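Long-range contact in uncharacterized protein (Corynebacterium glutamicum, PDB 2NSF), which probably catalyses the mycothiol-dependent isomerization of maleylpyruvate, using a bound zinc ion: residues A[78-83]-A[93-98]. Numbering follows the deposited sequence.
Sequences IALCNL and TPMYVS. With SO4 (sulfate ion), chain C.
Met95 bends at its thioether, chi3 78° after an extended chi2, which turns CE back toward Ala79 of the facing helix; in Asn82, CG stands opposite the carbonyl carbon (chi1 -72°) and the amide reaches the backbone of 93-98. There ND2 donates to Met95 O at 3.1 Å, with an N-H...O angle of 148°. The acceptor lies nearly in the amide plane of Asn82, whereas ND2 sits above the carbonyl plane rather than on a lone pair. A weak second bond runs from ND2 to Pro94 O (3.3 Å), so one amide nitrogen spans two successive carbonyls, and Thr93 CG2 packs against Asn82 CB. Met95 is covered most by the helix: its CG meets Leu83 CD1 at 3.5 Å, and its CE lies 3.8 Å from Ala79 CB and a little farther from Leu80 CD2. The small Ala79 allows close approach, its CB sitting over one face of the Tyr96 ring, 3.9 Å from the centroid and offset toward the rim, a CH-pi contact. At the ring's edge Tyr96 OH donates to sulfate O4 at 2.6 Å; Asn76 and Arg102 also bind this ion, probably from the crystallisation liquor. The tyrosine side chain comes within about 5 Å of that of His72, a zinc ligand, placing the contact beside the metal site. Overall, the loop after helix 66-89 folds back along that same helix before Ser98 caps helix 99-109, while Leu80 and Met95 both touch Met160 of helix 156-171, and Leu80 also packs on Leu128 of helix 114-133.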
# COMPACT_ATOMS: atom_id res chain seq x y z
N ILE A 78 -10.96 -6.03 5.40
CA ILE A 78 -11.50 -7.26 5.97
C ILE A 78 -10.37 -8.26 6.25
O ILE A 78 -10.35 -8.91 7.29
CB ILE A 78 -12.54 -7.88 5.02
CG1 ILE A 78 -13.79 -7.00 4.99
CG2 ILE A 78 -12.88 -9.31 5.46
CD1 ILE A 78 -14.79 -7.37 3.89
N ALA A 79 -9.43 -8.37 5.32
CA ALA A 79 -8.31 -9.29 5.48
C ALA A 79 -7.46 -8.92 6.69
O ALA A 79 -6.96 -9.79 7.40
CB ALA A 79 -7.46 -9.32 4.21
N LEU A 80 -7.29 -7.62 6.92
CA LEU A 80 -6.50 -7.15 8.05
C LEU A 80 -7.25 -7.40 9.35
O LEU A 80 -6.64 -7.58 10.41
CB LEU A 80 -6.15 -5.67 7.88
CG LEU A 80 -5.21 -5.39 6.70
CD1 LEU A 80 -4.90 -3.90 6.64
CD2 LEU A 80 -3.91 -6.18 6.86
N CYS A 81 -8.58 -7.39 9.29
CA CYS A 81 -9.38 -7.67 10.47
C CYS A 81 -9.10 -9.10 10.90
O CYS A 81 -9.02 -9.39 12.09
CB CYS A 81 -10.87 -7.53 10.17
SG CYS A 81 -11.48 -5.85 10.18
N ASN A 82 -8.95 -9.99 9.93
CA ASN A 82 -8.67 -11.39 10.24
C ASN A 82 -7.38 -11.52 11.04
O ASN A 82 -7.33 -12.24 12.04
CB ASN A 82 -8.56 -12.23 8.96
CG ASN A 82 -9.90 -12.44 8.30
OD1 ASN A 82 -10.95 -12.38 8.95
ND2 ASN A 82 -9.89 -12.71 7.00
N LEU A 83 -6.34 -10.80 10.62
CA LEU A 83 -5.07 -10.85 11.33
C LEU A 83 -5.21 -10.30 12.74
O LEU A 83 -4.58 -10.81 13.67
CB LEU A 83 -3.99 -10.06 10.57
CG LEU A 83 -3.63 -10.58 9.17
CD1 LEU A 83 -2.46 -9.76 8.62
CD2 LEU A 83 -3.25 -12.06 9.24
N THR A 93 -6.04 -17.10 11.76
CA THR A 93 -7.06 -16.67 10.82
C THR A 93 -6.32 -15.89 9.74
O THR A 93 -6.06 -14.70 9.90
CB THR A 93 -8.08 -15.74 11.51
OG1 THR A 93 -8.59 -16.37 12.69
CG2 THR A 93 -9.24 -15.44 10.57
N PRO A 94 -5.95 -16.56 8.64
CA PRO A 94 -5.21 -15.93 7.53
C PRO A 94 -5.93 -14.75 6.88
O PRO A 94 -7.15 -14.62 6.99
CB PRO A 94 -5.01 -17.09 6.56
CG PRO A 94 -6.21 -17.95 6.80
CD PRO A 94 -6.30 -17.95 8.31
N MET A 95 -5.16 -13.90 6.21
CA MET A 95 -5.74 -12.74 5.54
C MET A 95 -6.84 -13.15 4.57
O MET A 95 -7.94 -12.60 4.60
CB MET A 95 -4.66 -11.96 4.79
CG MET A 95 -3.90 -10.98 5.65
SD MET A 95 -2.66 -10.08 4.70
CE MET A 95 -3.69 -8.85 3.85
N TYR A 96 -6.53 -14.13 3.73
CA TYR A 96 -7.47 -14.65 2.73
C TYR A 96 -7.54 -16.16 2.80
O TYR A 96 -6.56 -16.82 3.18
CB TYR A 96 -7.04 -14.25 1.32
CG TYR A 96 -6.97 -12.75 1.11
CD1 TYR A 96 -8.14 -12.01 0.90
CD2 TYR A 96 -5.76 -12.08 1.17
CE1 TYR A 96 -8.08 -10.62 0.75
CE2 TYR A 96 -5.70 -10.69 1.03
CZ TYR A 96 -6.86 -9.98 0.82
OH TYR A 96 -6.80 -8.61 0.69
N VAL A 97 -8.69 -16.72 2.43
CA VAL A 97 -8.86 -18.16 2.45
C VAL A 97 -7.88 -18.79 1.46
O VAL A 97 -7.29 -19.83 1.74
CB VAL A 97 -10.31 -18.56 2.05
CG1 VAL A 97 -10.41 -20.07 1.89
CG2 VAL A 97 -11.28 -18.08 3.11
N SER A 98 -7.72 -18.13 0.32
CA SER A 98 -6.82 -18.60 -0.73
C SER A 98 -6.63 -17.51 -1.77
O SER A 98 -7.38 -16.52 -1.79
CB SER A 98 -7.41 -19.84 -1.41
OG SER A 98 -8.57 -19.49 -2.15
S SO4 C . -3.42 -7.74 -0.38
O1 SO4 C . -3.60 -7.08 -1.69
O2 SO4 C . -3.45 -9.20 -0.58
O3 SO4 C . -2.12 -7.35 0.21
O4 SO4 C . -4.50 -7.33 0.53